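PDB 6WI5: De novo designed protein Foldit4 from Synthetic construct, which has no known natural function, being a de novo designed protein that folds into a ferredoxin-like four-stranded antiparallel sheet carrying two helices. Local coordinates for residues V3-R8 and V82-T87; E26-E31 and E63-R68; V35-E40 and V52-D57. One frame throughout, in Å; residues are numbered along the deposited sequence.

The chain begins in strand 3-11, whose residues 3-8 pair with the last strand, 81-87; interaction 1 therefore closes a loop of nearly the whole chain. Within that loop, helix 17-31 meets helix 59-76 in interaction 2, and within this second loop strands 36-44 and 47-56 form the hairpin of interaction 3, so the three contacts nest and none cross. Interactions 1 and 3 join side by side in one sheet, where Val3 N lies 2.6 Å from His56 O and Ile7 N 2.7 Å from Val52 O. Interaction 2 lies over the sheet: Val28 and Leu65 pack on Val35, and Val66 packs on Val5.

Interaction 1: V3-R8 and V82-T87; sequences VVVEIR and VEVRTT
An antiparallel pairing of a central strand with an edge strand sets Val4, Glu6 and Arg8 opposite Thr87, Arg85 and Glu83 as hydrogen-bonded pairs. Each pair is closed by two backbone bonds, such as Glu6 N to Arg85 O (2.7 Å). On the face bearing these six residues, Glu6 and Arg85 run side by side, and the arginine grips the carboxylate side-on: NE reaches Glu6 OE2 at 2.9 Å and NH1 reaches Glu6 OE1 at 2.9 Å. A bend at chi3 (71°) turns the otherwise extended Arg85 chain back toward Glu6. The NE bond comes from above the carboxylate plane, whereas NH1 meets OE1 on the syn side, somewhat out of that plane. A water sits 2.7 Å from Glu6 OE2 and also touches Thr87 OG1. An alanine in place of Glu6 is likely to leave the Arg85 guanidinium without its countercharge and free to swing. In this ferredoxin-like fold the strand of Val3-Arg8 lies in the sheet between the C-terminal strand and strand 47-56. Glu83 and Arg8 pair differently: their planes are stacked, 17° apart, with Glu83 OE1 over the guanidinium face and 3.2 Å from Arg8 NH2, an attraction of charges alone. The other face is mainly apolar, Thr86 apart; there Val5 CG1 meets Val84 CG1 at 3.9 Å, Ile7 CG2 lies 3.7 Å from Val82 CG1, and Val3, Val5 and Val82 touch helix 59-76.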
# COMPACT_ATOMS: atom_id res chain seq x y z
N VAL A 3 11.43 9.63 1.92
CA VAL A 3 11.31 8.33 1.28
C VAL A 3 9.92 8.23 0.67
O VAL A 3 8.93 8.56 1.32
CB VAL A 3 11.56 7.18 2.27
CG1 VAL A 3 11.49 5.83 1.55
CG2 VAL A 3 12.90 7.35 2.96
N VAL A 4 9.86 7.77 -0.58
CA VAL A 4 8.60 7.56 -1.28
C VAL A 4 8.49 6.08 -1.62
O VAL A 4 9.40 5.51 -2.22
CB VAL A 4 8.50 8.42 -2.56
CG1 VAL A 4 7.18 8.16 -3.27
CG2 VAL A 4 8.64 9.90 -2.22
N VAL A 5 7.37 5.47 -1.24
CA VAL A 5 7.10 4.07 -1.54
C VAL A 5 5.79 3.99 -2.31
O VAL A 5 4.79 4.58 -1.91
CB VAL A 5 7.02 3.22 -0.26
CG1 VAL A 5 6.61 1.79 -0.60
CG2 VAL A 5 8.36 3.23 0.45
N GLU A 6 5.82 3.26 -3.43
CA GLU A 6 4.64 3.03 -4.25
C GLU A 6 4.35 1.54 -4.28
O GLU A 6 5.21 0.75 -4.65
CB GLU A 6 4.85 3.57 -5.67
CG GLU A 6 5.37 4.99 -5.71
CD GLU A 6 5.90 5.38 -7.07
OE1 GLU A 6 5.07 5.67 -7.97
OE2 GLU A 6 7.13 5.38 -7.26
N ILE A 7 3.14 1.17 -3.87
CA ILE A 7 2.73 -0.22 -3.78
C ILE A 7 1.60 -0.45 -4.77
O ILE A 7 0.59 0.26 -4.75
CB ILE A 7 2.28 -0.59 -2.35
CG1 ILE A 7 3.35 -0.21 -1.34
CG2 ILE A 7 1.95 -2.07 -2.26
CD1 ILE A 7 2.95 -0.47 0.10
N ARG A 8 1.78 -1.44 -5.65
CA ARG A 8 0.78 -1.81 -6.65
C ARG A 8 0.26 -3.20 -6.32
O ARG A 8 1.05 -4.15 -6.22
CB ARG A 8 1.37 -1.77 -8.06
CG ARG A 8 0.36 -2.10 -9.15
CD ARG A 8 1.05 -2.25 -10.50
NE ARG A 8 1.97 -3.38 -10.51
CZ ARG A 8 2.78 -3.67 -11.53
NH1 ARG A 8 2.78 -2.91 -12.61
NH2 ARG A 8 3.58 -4.73 -11.46
N VAL A 82 1.83 -8.25 -5.65
CA VAL A 82 2.22 -6.95 -5.11
C VAL A 82 3.57 -6.56 -5.67
O VAL A 82 4.49 -7.38 -5.74
CB VAL A 82 2.26 -6.97 -3.57
CG1 VAL A 82 2.61 -5.59 -3.03
CG2 VAL A 82 0.93 -7.44 -3.00
N GLU A 83 3.70 -5.30 -6.09
CA GLU A 83 4.97 -4.74 -6.53
C GLU A 83 5.25 -3.49 -5.70
O GLU A 83 4.37 -2.64 -5.54
CB GLU A 83 4.94 -4.39 -8.02
CG GLU A 83 6.30 -3.98 -8.58
CD GLU A 83 6.22 -3.53 -10.03
OE1 GLU A 83 5.57 -2.50 -10.30
OE2 GLU A 83 6.82 -4.20 -10.89
N VAL A 84 6.46 -3.39 -5.17
CA VAL A 84 6.85 -2.30 -4.28
C VAL A 84 7.99 -1.53 -4.92
O VAL A 84 9.00 -2.13 -5.32
CB VAL A 84 7.25 -2.81 -2.89
CG1 VAL A 84 7.67 -1.66 -1.99
CG2 VAL A 84 6.11 -3.60 -2.26
N ARG A 85 7.84 -0.21 -5.02
CA ARG A 85 8.87 0.67 -5.57
C ARG A 85 9.20 1.72 -4.52
O ARG A 85 8.31 2.46 -4.09
CB ARG A 85 8.40 1.32 -6.87
CG ARG A 85 9.50 2.04 -7.62
CD ARG A 85 9.09 2.36 -9.04
NE ARG A 85 8.08 3.41 -9.10
CZ ARG A 85 7.61 3.92 -10.24
NH1 ARG A 85 6.69 4.88 -10.20
NH2 ARG A 85 8.06 3.48 -11.40
N THR A 86 10.47 1.78 -4.12
CA THR A 86 10.92 2.67 -3.07
C THR A 86 11.96 3.63 -3.64
O THR A 86 12.93 3.19 -4.26
CB THR A 86 11.53 1.89 -1.90
OG1 THR A 86 10.57 0.94 -1.42
CG2 THR A 86 11.91 2.83 -0.77
N THR A 87 11.76 4.93 -3.42
CA THR A 87 12.65 5.96 -3.95
C THR A 87 13.27 6.73 -2.80
O THR A 87 12.56 7.25 -1.94
CB THR A 87 11.89 6.91 -4.87
OG1 THR A 87 11.26 6.17 -5.92
CG2 THR A 87 12.85 7.93 -5.48
O HOH W 1 8.97 5.15 -5.35

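Interaction 2: E26-E31 and E63-R68; sequences EEVKRE and ERLVER
Glu27 meets Arg68 in a salt bridge between its OE1 and Arg68 NE; the modelled separation of 2.4 Å is very short and its exact value doubtful. The glutamate chain folds at chi2, keeping the carboxylate close to its own helix, where the other oxygen, OE2, takes a second salt bridge from Arg30 NH2 (3.1 Å), one turn further on. Glu72 brings a like charge close to that same OE2, so the two arginines probably offset a repulsion that would otherwise tend to raise the pKa of one of these carboxylates. The carbonyl oxygen of Glu27 also rests 3.5 Å from Leu65 CD1. Val28 adds an apolar contact, its CG2 lying 4.0 Å from Leu65 CD2, and both side chains reach Val35 below. Arg30 only brushes the Arg68 guanidinium with its CB. Glu31 carries the largest share of the contact. With CG anti to the backbone N and a bend at chi2 (54°), its carboxylate turns across to helix 59-76, where Arg64 holds it side-on. Arg64 NH2 gives a nearly straight bond to Glu31 OE1 (2.6 Å, 173°), while Arg64 NE reaches Glu31 OE2 at 2.9 Å from the syn side. Arg68 NH1 takes the anti side of that same OE2 at 3.2 Å, so Arg68 bridges both glutamates. The axes of segments 26-31 and 63-68 pass 10.0 Å apart, 150° between their directions, in the helical layer of a ferredoxin-like fold, with a five-residue salt-bridge network above a small apolar core.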
# COMPACT_ATOMS: atom_id res chain seq x y z
N GLU A 26 -6.00 1.79 7.55
CA GLU A 26 -5.97 1.58 8.99
C GLU A 26 -4.55 1.38 9.49
O GLU A 26 -4.19 1.88 10.56
CB GLU A 26 -6.86 0.39 9.36
CG GLU A 26 -8.34 0.71 9.38
CD GLU A 26 -9.19 -0.54 9.50
OE1 GLU A 26 -8.66 -1.64 9.29
OE2 GLU A 26 -10.39 -0.41 9.82
N GLU A 27 -3.73 0.64 8.74
CA GLU A 27 -2.35 0.44 9.15
C GLU A 27 -1.55 1.73 9.06
O GLU A 27 -0.66 1.97 9.89
CB GLU A 27 -1.70 -0.66 8.30
CG GLU A 27 -2.30 -2.03 8.51
CD GLU A 27 -2.17 -2.52 9.94
OE1 GLU A 27 -1.19 -2.14 10.62
OE2 GLU A 27 -3.05 -3.28 10.40
N VAL A 28 -1.84 2.57 8.07
CA VAL A 28 -1.18 3.87 7.99
C VAL A 28 -1.58 4.74 9.16
O VAL A 28 -0.76 5.47 9.73
CB VAL A 28 -1.50 4.55 6.64
CG1 VAL A 28 -0.90 5.94 6.59
CG2 VAL A 28 -0.98 3.70 5.48
N LYS A 29 -2.86 4.69 9.55
CA LYS A 29 -3.34 5.46 10.70
C LYS A 29 -2.69 4.98 11.99
O LYS A 29 -2.37 5.80 12.86
CB LYS A 29 -4.86 5.36 10.78
CG LYS A 29 -5.48 6.11 11.95
CD LYS A 29 -6.92 5.67 12.15
CE LYS A 29 -7.61 6.48 13.24
NZ LYS A 29 -7.87 7.88 12.81
N ARG A 30 -2.50 3.67 12.14
CA ARG A 30 -1.89 3.14 13.35
C ARG A 30 -0.43 3.54 13.47
O ARG A 30 0.08 3.69 14.59
CB ARG A 30 -2.03 1.62 13.39
CG ARG A 30 -3.45 1.13 13.61
CD ARG A 30 -3.55 -0.38 13.46
NE ARG A 30 -4.88 -0.88 13.81
CZ ARG A 30 -5.26 -2.15 13.69
NH1 ARG A 30 -6.49 -2.51 14.03
NH2 ARG A 30 -4.41 -3.05 13.23
N GLU A 31 0.26 3.70 12.34
CA GLU A 31 1.68 4.07 12.38
C GLU A 31 1.86 5.49 12.92
O GLU A 31 2.45 5.69 13.98
CB GLU A 31 2.29 3.93 10.99
CG GLU A 31 3.77 4.25 10.92
CD GLU A 31 4.59 3.45 11.92
OE1 GLU A 31 5.23 4.08 12.80
OE2 GLU A 31 4.59 2.21 11.84
N GLU A 63 9.86 1.48 6.29
CA GLU A 63 10.06 0.04 6.13
C GLU A 63 9.15 -0.75 7.05
O GLU A 63 8.65 -1.82 6.68
CB GLU A 63 11.53 -0.31 6.38
CG GLU A 63 12.50 0.37 5.43
CD GLU A 63 13.92 -0.12 5.61
OE1 GLU A 63 14.21 -1.27 5.23
OE2 GLU A 63 14.75 0.65 6.15
N ARG A 64 8.93 -0.25 8.27
CA ARG A 64 8.02 -0.94 9.19
C ARG A 64 6.59 -0.91 8.67
O ARG A 64 5.88 -1.92 8.74
CB ARG A 64 8.10 -0.30 10.58
CG ARG A 64 7.11 -0.86 11.58
CD ARG A 64 7.28 -0.26 12.97
NE ARG A 64 7.05 1.18 12.99
CZ ARG A 64 8.01 2.09 13.06
NH1 ARG A 64 9.28 1.72 13.12
NH2 ARG A 64 7.70 3.38 13.08
N LEU A 65 6.15 0.23 8.14
CA LEU A 65 4.79 0.35 7.64
C LEU A 65 4.57 -0.51 6.40
O LEU A 65 3.50 -1.10 6.22
CB LEU A 65 4.46 1.81 7.35
CG LEU A 65 3.07 2.12 6.80
CD1 LEU A 65 2.00 1.56 7.71
CD2 LEU A 65 2.90 3.61 6.60
N VAL A 66 5.58 -0.58 5.52
CA VAL A 66 5.45 -1.37 4.29
C VAL A 66 5.29 -2.85 4.62
O VAL A 66 4.42 -3.54 4.07
CB VAL A 66 6.65 -1.11 3.36
CG1 VAL A 66 6.71 -2.17 2.27
CG2 VAL A 66 6.55 0.28 2.75
N GLU A 67 6.13 -3.36 5.53
CA GLU A 67 6.05 -4.77 5.89
C GLU A 67 4.72 -5.11 6.54
O GLU A 67 4.17 -6.19 6.32
CB GLU A 67 7.21 -5.15 6.81
CG GLU A 67 8.57 -5.03 6.16
CD GLU A 67 8.67 -5.82 4.88
OE1 GLU A 67 8.14 -6.95 4.83
OE2 GLU A 67 9.28 -5.32 3.91
N ARG A 68 4.18 -4.19 7.34
CA ARG A 68 2.89 -4.44 7.98
C ARG A 68 1.77 -4.41 6.95
O ARG A 68 0.83 -5.21 7.04
CB ARG A 68 2.65 -3.41 9.08
CG ARG A 68 1.80 -3.93 10.23
CD ARG A 68 1.85 -3.00 11.44
NE ARG A 68 1.14 -1.75 11.21
CZ ARG A 68 1.74 -0.57 11.03
NH1 ARG A 68 3.06 -0.48 11.07
NH2 ARG A 68 1.01 0.52 10.83

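Interaction 3: V35-E40 and V52-D57; sequences VEVHVE and VRIRHD
Val37 and Ile54, Val39 and Val52 face each other as non-hydrogen-bonded pairs of the beta hairpin 36-44/47-56, one half of the ferredoxin-like sheet, in which 36-44 is the edge strand and 47-56 an inner one. Alternating with them are the hydrogen-bonded pairs Glu36 with Arg55 and His38 with Arg53, the latter closed by Arg53 N to His38 O at 2.9 Å. The valine and isoleucine side chains lie beneath the two helices. Val37 holds CG1 between the backbone N and the carbonyl carbon (chi1 62°), which leaves CG2 anti to the N and directed across the strands, 3.9 Å from Val52 CG1. At the open end of the hairpin Val35 uses both branches: CG1 crosses Ile54 at CG2 (3.6 Å), while CG2 meets His56 CD2 at 3.7 Å, the two side chains standing about at right angles. That imidazole also makes a weak hydrogen bond between its NE2 and Ser34 OG. The opposite face is polar. Glu36 is extended to its carboxylate, whereas the Arg55 chain bends at chi2 and again at chi3, bringing its guanidinium alongside; the two planes are almost perpendicular, 84° apart. Glu36 OE2 lies over the guanidinium face, 2.7 Å from Arg55 NH2, as a salt bridge. His38 and Arg53 point the same way, the planes of ring and guanidinium nearly parallel, 17° apart. Arg53 NH2 sits over one face of the imidazole and comes 3.1 Å from ND1, but the angle is too poor for a hydrogen bond. ND1 instead has a water at the ring edge, in its plane and 2.5 Å away, and this water donates to Arg53 O at 3.2 Å.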
# COMPACT_ATOMS: atom_id res chain seq x y z
N VAL A 35 2.25 10.50 8.43
CA VAL A 35 2.50 9.75 7.21
C VAL A 35 1.52 10.19 6.14
O VAL A 35 0.30 10.16 6.34
CB VAL A 35 2.39 8.24 7.47
CG1 VAL A 35 2.44 7.47 6.17
CG2 VAL A 35 3.50 7.78 8.41
N GLU A 36 2.04 10.60 4.99
CA GLU A 36 1.23 11.01 3.85
C GLU A 36 0.92 9.79 2.99
O GLU A 36 1.83 9.04 2.62
CB GLU A 36 1.96 12.08 3.04
CG GLU A 36 1.19 12.64 1.86
CD GLU A 36 1.94 13.76 1.16
OE1 GLU A 36 2.98 14.20 1.71
OE2 GLU A 36 1.51 14.19 0.08
N VAL A 37 -0.35 9.59 2.67
CA VAL A 37 -0.78 8.42 1.92
C VAL A 37 -1.81 8.84 0.87
O VAL A 37 -2.67 9.69 1.13
CB VAL A 37 -1.35 7.32 2.84
CG1 VAL A 37 -2.59 7.81 3.58
CG2 VAL A 37 -1.65 6.05 2.06
N HIS A 38 -1.70 8.26 -0.32
CA HIS A 38 -2.67 8.44 -1.39
C HIS A 38 -2.99 7.08 -2.00
O HIS A 38 -2.08 6.27 -2.22
CB HIS A 38 -2.16 9.40 -2.48
CG HIS A 38 -1.91 10.79 -1.99
ND1 HIS A 38 -0.71 11.18 -1.43
CD2 HIS A 38 -2.70 11.89 -1.99
CE1 HIS A 38 -0.78 12.46 -1.10
NE2 HIS A 38 -1.97 12.92 -1.43
N VAL A 39 -4.27 6.84 -2.27
CA VAL A 39 -4.74 5.57 -2.80
C VAL A 39 -5.45 5.81 -4.12
O VAL A 39 -6.25 6.74 -4.24
CB VAL A 39 -5.67 4.85 -1.79
CG1 VAL A 39 -6.18 3.55 -2.38
CG2 VAL A 39 -4.94 4.61 -0.48
N GLU A 40 -5.15 4.97 -5.11
CA GLU A 40 -5.75 5.08 -6.43
C GLU A 40 -6.11 3.69 -6.94
O GLU A 40 -5.30 2.76 -6.86
CB GLU A 40 -4.80 5.77 -7.42
CG GLU A 40 -5.28 5.74 -8.87
CD GLU A 40 -4.28 6.35 -9.83
OE1 GLU A 40 -3.79 7.47 -9.55
OE2 GLU A 40 -3.97 5.71 -10.86
N VAL A 52 -0.95 2.44 -3.96
CA VAL A 52 -0.77 3.15 -2.70
C VAL A 52 0.58 3.86 -2.75
O VAL A 52 1.62 3.21 -2.95
CB VAL A 52 -0.83 2.20 -1.50
CG1 VAL A 52 -0.76 2.99 -0.20
CG2 VAL A 52 -2.10 1.35 -1.55
N ARG A 53 0.57 5.17 -2.56
CA ARG A 53 1.79 5.96 -2.49
C ARG A 53 1.92 6.55 -1.09
O ARG A 53 0.98 7.17 -0.58
CB ARG A 53 1.80 7.08 -3.53
CG ARG A 53 3.12 7.83 -3.60
CD ARG A 53 3.15 8.82 -4.74
NE ARG A 53 2.09 9.82 -4.63
CZ ARG A 53 2.17 10.92 -3.88
NH1 ARG A 53 3.27 11.15 -3.17
NH2 ARG A 53 1.16 11.77 -3.84
N ILE A 54 3.08 6.34 -0.47
CA ILE A 54 3.34 6.76 0.90
C ILE A 54 4.62 7.59 0.91
O ILE A 54 5.64 7.17 0.34
CB ILE A 54 3.47 5.56 1.85
CG1 ILE A 54 2.16 4.77 1.89
CG2 ILE A 54 3.85 6.01 3.24
CD1 ILE A 54 2.23 3.51 2.72
N ARG A 55 4.58 8.75 1.56
CA ARG A 55 5.73 9.63 1.68
C ARG A 55 6.02 9.89 3.15
O ARG A 55 5.10 10.15 3.93
CB ARG A 55 5.50 10.96 0.95
CG ARG A 55 5.47 10.86 -0.56
CD ARG A 55 5.98 12.16 -1.18
NE ARG A 55 5.23 13.32 -0.72
CZ ARG A 55 4.51 14.11 -1.50
NH1 ARG A 55 4.45 13.88 -2.81
NH2 ARG A 55 3.85 15.14 -0.99
N HIS A 56 7.29 9.80 3.53
CA HIS A 56 7.70 10.06 4.91
C HIS A 56 9.19 10.36 4.93
O HIS A 56 9.93 10.03 4.00
CB HIS A 56 7.38 8.87 5.82
CG HIS A 56 7.32 9.22 7.27
ND1 HIS A 56 8.25 8.78 8.18
CD2 HIS A 56 6.43 9.96 7.97
CE1 HIS A 56 7.94 9.24 9.38
NE2 HIS A 56 6.84 9.96 9.28
N ASP A 57 9.62 10.99 6.02
CA ASP A 57 11.02 11.36 6.19
C ASP A 57 11.86 10.26 6.83
O ASP A 57 13.06 10.17 6.57
CB ASP A 57 11.14 12.63 7.04
CG ASP A 57 10.38 13.81 6.44
OD1 ASP A 57 9.36 14.23 7.03
OD2 ASP A 57 10.80 14.30 5.38
O HOH W 2 1.59 10.28 -0.81